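Local coordinates for endoglucanase E-5 (Thermobifida fusca, PDB 2CKS), which catalyses the endohydrolysis of internal (1->4)-beta-D-glucosidic linkages in cellulose, lichenin and cereal beta-D-glucans, through this family 5 catalytic domain, at residues G142-W145 / A146-K149; I156-I159 / R160-P164. All coordinates share one frame; numbering follows the deposited sequence. Where two conformers were deposited one is given.

Contact 1. Residues G142-W145 / A146-K149; sequences GVSW and ASIK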
ATOM      1  N   GLY A 142      18.887   1.479  -1.597  1.00  8.88           N
ATOM      2  CA  GLY A 142      20.242   1.999  -1.607  1.00  9.67           C
ATOM      3  C   GLY A 142      20.603   2.787  -0.362  1.00 10.05           C
ATOM      4  O   GLY A 142      21.640   3.450  -0.335  1.00 11.21           O
ATOM      5  N   VAL A 143      19.758   2.708   0.669  1.00  9.78           N
ATOM      6  CA  VAL A 143      19.947   3.461   1.908  1.00  9.30           C
ATOM      7  C   VAL A 143      19.893   2.554   3.140  1.00  9.08           C
ATOM      8  O   VAL A 143      19.259   1.491   3.143  1.00  8.67           O
ATOM      9  CB  VAL A 143      18.917   4.622   2.055  1.00  9.72           C
ATOM     10  CG1 VAL A 143      19.136   5.686   0.985  1.00 10.61           C
ATOM     11  CG2 VAL A 143      17.481   4.100   2.027  1.00  9.99           C
ATOM     12  N   SER A 144      20.566   2.992   4.196  1.00  8.66           N
ATOM     13  CA  SER A 144      20.590   2.261   5.450  1.00  8.54           C
ATOM     14  C   SER A 144      19.253   2.370   6.157  1.00  7.61           C
ATOM     15  O   SER A 144      18.486   3.313   5.925  1.00  7.45           O
ATOM     16  CB  SER A 144      21.672   2.820   6.371  1.00  8.71           C
ATOM     17  OG  SER A 144      21.352   4.136   6.778  1.00  9.74           O
ATOM     18  N   TRP A 145      18.998   1.427   7.052  1.00  7.23           N
ATOM     19  CA  TRP A 145      17.828   1.513   7.915  1.00  7.34           C
ATOM     20  C   TRP A 145      17.857   2.777   8.776  1.00  7.62           C
ATOM     21  O   TRP A 145      16.841   3.454   8.923  1.00  7.73           O
ATOM     22  CB  TRP A 145      17.649   0.266   8.789  1.00  7.19           C
ATOM     23  CG  TRP A 145      16.557   0.502   9.784  1.00  5.75           C
ATOM     24  CD1 TRP A 145      16.682   0.585  11.124  1.00  5.44           C
ATOM     25  CD2 TRP A 145      15.180   0.785   9.491  1.00  5.36           C
ATOM     26  NE1 TRP A 145      15.472   0.886  11.701  1.00  5.46           N
ATOM     27  CE2 TRP A 145      14.532   1.016  10.714  1.00  5.12           C
ATOM     28  CE3 TRP A 145      14.429   0.873   8.312  1.00  6.15           C
ATOM     29  CZ2 TRP A 145      13.175   1.318  10.799  1.00  5.43           C
ATOM     30  CZ3 TRP A 145      13.087   1.178   8.396  1.00  6.37           C
ATOM     31  CH2 TRP A 145      12.473   1.399   9.628  1.00  6.48           C
ATOM     32  N   ALA A 146      19.016   3.129   9.333  1.00  7.77           N
ATOM     33  CA  ALA A 146      19.101   4.352  10.140  1.00  7.74           C
ATOM     34  C   ALA A 146      18.663   5.608   9.383  1.00  7.64           C
ATOM     35  O   ALA A 146      18.061   6.502   9.969  1.00  8.12           O
ATOM     36  CB  ALA A 146      20.496   4.535  10.717  1.00  8.36           C
ATOM     37  N   SER A 147      18.957   5.683   8.089  0.50  7.58           N
ATOM     38  CA  SER A 147      18.575   6.854   7.311  0.50  7.80           C
ATOM     39  C   SER A 147      17.076   6.855   7.021  0.50  7.43           C
ATOM     40  O   SER A 147      16.470   7.917   6.955  0.50  7.56           O
ATOM     41  CB  SER A 147      19.381   6.949   6.018  0.50  7.88           C
ATOM     42  OG  SER A 147      18.903   6.043   5.050  0.50  9.10           O
ATOM     43  N   ILE A 148      16.480   5.674   6.857  1.00  7.11           N
ATOM     44  CA  ILE A 148      15.025   5.591   6.671  1.00  6.68           C
ATOM     45  C   ILE A 148      14.333   6.005   7.954  1.00  6.49           C
ATOM     46  O   ILE A 148      13.378   6.759   7.923  1.00  6.27           O
ATOM     47  CB  ILE A 148      14.576   4.186   6.233  1.00  6.81           C
ATOM     48  CG1 ILE A 148      15.183   3.838   4.876  1.00  7.02           C
ATOM     49  CG2 ILE A 148      13.043   4.131   6.155  1.00  7.73           C
ATOM     50  CD1 ILE A 148      15.090   2.371   4.544  1.00  7.30           C
ATOM     51  N   LYS A 149      14.861   5.546   9.082  1.00  6.61           N
ATOM     52  CA  LYS A 149      14.330   5.913  10.386  1.00  7.05           C
ATOM     53  C   LYS A 149      14.386   7.436  10.598  1.00  7.04           C
ATOM     54  O   LYS A 149      13.431   8.035  11.050  1.00  7.24           O
ATOM     55  CB  LYS A 149      15.115   5.174  11.490  1.00  7.29           C
ATOM     56  CG  LYS A 149      14.746   5.589  12.909  1.00 10.03           C
ATOM     57  CD  LYS A 149      15.623   4.906  13.945  1.00 12.27           C
ATOM     58  CE  LYS A 149      15.932   5.810  15.130  1.00 14.79           C
ATOM     59  NZ  LYS A 149      14.767   5.877  16.044  1.00 17.51           N
TER

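Contact 2. Residues I156-I159 / R160-P164; sequences IPVI and RQRDP. With NA (sodium ion), chain H.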
ATOM      1  N   ILE A 156       6.939  12.245  10.092  1.00  7.56           N
ATOM      2  CA  ILE A 156       5.873  11.856  11.017  1.00  7.28           C
ATOM      3  C   ILE A 156       5.309  13.045  11.804  1.00  7.33           C
ATOM      4  O   ILE A 156       4.096  13.186  11.874  1.00  7.53           O
ATOM      5  CB  ILE A 156       6.311  10.668  11.931  1.00  7.32           C
ATOM      6  CG1 ILE A 156       6.330   9.377  11.112  1.00  7.50           C
ATOM      7  CG2 ILE A 156       5.365  10.489  13.128  1.00  8.15           C
ATOM      8  CD1 ILE A 156       7.088   8.258  11.758  1.00  6.82           C
ATOM      9  N   PRO A 157       6.146  13.893  12.401  1.00  7.40           N
ATOM     10  CA  PRO A 157       5.626  15.046  13.149  1.00  7.62           C
ATOM     11  C   PRO A 157       4.821  16.035  12.311  1.00  7.59           C
ATOM     12  O   PRO A 157       3.928  16.672  12.855  1.00  8.11           O
ATOM     13  CB  PRO A 157       6.891  15.724  13.693  1.00  7.75           C
ATOM     14  CG  PRO A 157       7.943  14.748  13.592  1.00  9.20           C
ATOM     15  CD  PRO A 157       7.612  13.809  12.492  1.00  8.11           C
ATOM     16  N   VAL A 158       5.128  16.166  11.024  1.00  7.37           N
ATOM     17  CA  VAL A 158       4.358  17.035  10.142  1.00  7.59           C
ATOM     18  C   VAL A 158       2.925  16.513  10.037  1.00  6.89           C
ATOM     19  O   VAL A 158       1.970  17.268  10.133  1.00  7.06           O
ATOM     20  CB  VAL A 158       4.998  17.130   8.739  1.00  7.98           C
ATOM     21  CG1 VAL A 158       4.099  17.900   7.788  1.00  8.85           C
ATOM     22  CG2 VAL A 158       6.376  17.771   8.837  1.00  9.05           C
ATOM     23  N   ILE A 159       2.779  15.206   9.862  1.00  6.41           N
ATOM     24  CA  ILE A 159       1.454  14.587   9.825  1.00  6.77           C
ATOM     25  C   ILE A 159       0.750  14.645  11.181  1.00  6.59           C
ATOM     26  O   ILE A 159      -0.416  15.028  11.257  1.00  6.67           O
ATOM     27  CB  ILE A 159       1.565  13.124   9.335  1.00  6.48           C
ATOM     28  CG1 ILE A 159       2.000  13.103   7.869  1.00  7.46           C
ATOM     29  CG2 ILE A 159       0.250  12.388   9.502  1.00  6.71           C
ATOM     30  CD1 ILE A 159       2.472  11.776   7.387  1.00  8.01           C
ATOM     31  N   ARG A 160       1.470  14.284  12.242  1.00  6.37           N
ATOM     32  CA  ARG A 160       0.879  14.108  13.565  1.00  6.83           C
ATOM     33  C   ARG A 160       0.462  15.438  14.183  1.00  6.71           C
ATOM     34  O   ARG A 160      -0.442  15.489  15.015  1.00  7.33           O
ATOM     35  CB  ARG A 160       1.847  13.359  14.487  1.00  6.67           C
ATOM     36  CG  ARG A 160       2.047  11.883  14.107  1.00  8.50           C
ATOM     37  CD  ARG A 160       0.915  11.022  14.585  1.00  9.47           C
ATOM     38  NE  ARG A 160       0.803   9.709  13.949  1.00  7.50           N
ATOM     39  CZ  ARG A 160       1.435   8.612  14.343  1.00  7.02           C
ATOM     40  NH1 ARG A 160       2.309   8.630  15.342  1.00  7.41           N
ATOM     41  NH2 ARG A 160       1.202   7.476  13.710  1.00  7.15           N
ATOM     42  N   GLN A 161       1.098  16.518  13.747  1.00  6.90           N
ATOM     43  CA  GLN A 161       0.729  17.858  14.180  1.00  7.43           C
ATOM     44  C   GLN A 161      -0.694  18.189  13.745  1.00  7.35           C
ATOM     45  O   GLN A 161      -1.415  18.904  14.439  1.00  7.74           O
ATOM     46  CB  GLN A 161       1.707  18.876  13.592  1.00  7.82           C
ATOM     47  CG  GLN A 161       1.358  20.334  13.859  1.00  9.41           C
ATOM     48  CD  GLN A 161       2.380  21.273  13.286  1.00 10.67           C
ATOM     49  OE1 GLN A 161       3.575  20.970  13.279  1.00 10.43           O
ATOM     50  NE2 GLN A 161       1.922  22.420  12.795  1.00 13.26           N
ATOM     51  N   ARG A 162      -1.076  17.671  12.587  1.00  7.91           N
ATOM     52  CA  ARG A 162      -2.360  17.973  11.966  1.00  8.40           C
ATOM     53  C   ARG A 162      -3.403  16.871  12.133  1.00  8.72           C
ATOM     54  O   ARG A 162      -4.609  17.129  12.160  1.00  8.99           O
ATOM     55  CB  ARG A 162      -2.126  18.218  10.481  1.00  8.67           C
ATOM     56  CG  ARG A 162      -1.323  19.453  10.226  1.00  9.87           C
ATOM     57  CD  ARG A 162      -0.558  19.463   8.936  1.00 11.18           C
ATOM     58  NE  ARG A 162       0.072  20.766   8.775  1.00 11.99           N
ATOM     59  CZ  ARG A 162       1.297  21.089   9.183  1.00 12.62           C
ATOM     60  NH1 ARG A 162       2.091  20.211   9.778  1.00 12.68           N
ATOM     61  NH2 ARG A 162       1.735  22.329   8.992  1.00 14.44           N
ATOM     62  N   ASP A 163      -2.927  15.640  12.280  1.00  8.63           N
ATOM     63  CA  ASP A 163      -3.790  14.477  12.310  1.00  9.16           C
ATOM     64  C   ASP A 163      -3.117  13.480  13.253  1.00  9.24           C
ATOM     65  O   ASP A 163      -2.438  12.567  12.815  1.00  9.39           O
ATOM     66  CB  ASP A 163      -3.917  13.933  10.890  1.00  9.37           C
ATOM     67  CG  ASP A 163      -4.941  12.845  10.758  1.00 12.55           C
ATOM     68  OD1 ASP A 163      -5.758  12.638  11.687  1.00 14.44           O
ATOM     69  OD2 ASP A 163      -5.016  12.150   9.717  1.00 15.55           O
ATOM     70  N   PRO A 164      -3.268  13.696  14.558  1.00  9.00           N
ATOM     71  CA  PRO A 164      -2.527  12.899  15.543  1.00  8.94           C
ATOM     72  C   PRO A 164      -2.887  11.414  15.616  1.00  9.17           C
ATOM     73  O   PRO A 164      -2.065  10.622  16.071  1.00  9.77           O
ATOM     74  CB  PRO A 164      -2.858  13.593  16.873  1.00  9.23           C
ATOM     75  CG  PRO A 164      -4.151  14.271  16.626  1.00  9.42           C
ATOM     76  CD  PRO A 164      -4.104  14.725  15.201  1.00  9.56           C
TER
HETATM   77 NA    NA H1436      -7.944  11.388  11.571  0.60 12.70          NA
HETATM   78  O   HOH W   1      -7.205  11.302   8.832  1.00 15.45           O
HETATM   79  O   HOH W   2      -9.369  11.467  13.507  1.00 27.89           O
HETATM   80  O   HOH W   3      -6.835  10.009  11.731  0.40 16.14           O
HETATM   81  O   HOH W   4      -7.448   8.721  11.854  0.50 12.86           O

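Contact 1. Residues G142-W145 / A146-K149
Ser144 O is gripped by two donors from the first turn of helix 145-162. Ile148 N reaches it at 3.2 Å in the usual helical bond. In one of the two conformers of Ser147, and so for that conformer alone, the hydroxyl OG donates to Ser144 O at 2.9 Å. Ser144 is the N-cap: its own OG, swung between the backbone N and the carbonyl carbon (chi1 67°), accepts from Ser147 N at 3.1 Å. Serine suits this place because its short side chain can bend back to an amide that has no earlier helical carbonyl to meet.

A hydrophobic staple flanks the cap. Val143, the residue before the N-cap, sets CG2 against CG1 of Ile148, the fourth residue of the helix, at 3.7 Å, the two side chains meeting at about a right angle. Branched aliphatic groups serve well here, since they close over the turn without needing polar partners; Ile148 also touches Pro140 and Arg173.

Farther along, the backbone bond from Lys149 N to Trp145 O is 2.9 Å long and nearly straight (167°). The indole is carried forward along the helix, with CG anti to the backbone N (chi1 172°). Its CZ3 approaches CG2 of Ile148 obliquely at 3.7 Å, while Lys149 CB lies 4.1 Å above one ring face, offset toward the rim. Trp145 NE1 is satisfied by Asn192 O, and the lysine chain bends beyond the ring to a salt bridge with Glu153.

The helix start is therefore fastened in two ways, by Ser144 OG and O meeting its first amides, with the Ser147 hydroxyl adding a donor to Ser144 O, and by apolar groups bridging the turn, which is likely to hold the entering loop close to the helix.

Contact 2. Residues I156-I159 / R160-P164
Asp163 and Ile159 meet where helix 145-162 of the (beta/alpha)8 barrel runs out toward strand 168-170. The carboxylate of Asp163 binds a sodium ion through OD1 at 2.5 Å, a site completed by waters and by Ala127, Lys129 and Asp165; the same oxygen also ligates a zinc ion. Its other oxygen, OD2, is bonded to Tyr134 OH. Behind this first shell, the backbone positions the aspartate: Asp163 N donates to Ile159 O at 2.8 Å, and Arg162 N shares that acceptor at 3.0 Å.

Val158 O, which Arg162 N passes by, takes a side-chain donor. Arg162, extended from CG to NE, runs alongside Val158 and donates NH1 to that oxygen at 3.0 Å, the oxygen lying at the edge of the guanidinium, near its plane. NH1 is also 3.7 Å from Val158 CG1. An alanine in place of Arg162 would probably leave Val158 O without this donor and uncover Val158 CG1.

Arg160 goes the other way: a bend at chi2 (-79°) turns its guanidinium toward Ser166 O and Ser197 O, which its several N-H groups can serve together. Ile156 CG2 lies over one face of that group and stands 3.7 Å from Arg160 CG.

In the fold
Contacts 1 and 2 sit at the start and finish of helix 145-162, their centres about 21 Å apart and their atoms not touching. Both are partly buried, contact 1 through Trp145 and Ile148, contact 2 through Ile156, Ile159 and the metal-binding Asp163. At 142-149 the chain arrives from the loop that carries Glu139, the proton donor by similarity, and amides lacking carbonyls from a preceding turn are met by serine oxygens. At 156-164 the need is reversed: carbonyls at the closing turn call for donors, and an arginine side chain supplies one. Contact 2 also contributes Asp163 to a metal site and leads into strand 168-170, whereas contact 1 leans on helix 187-191 and loop residues Asn192 and Pro193.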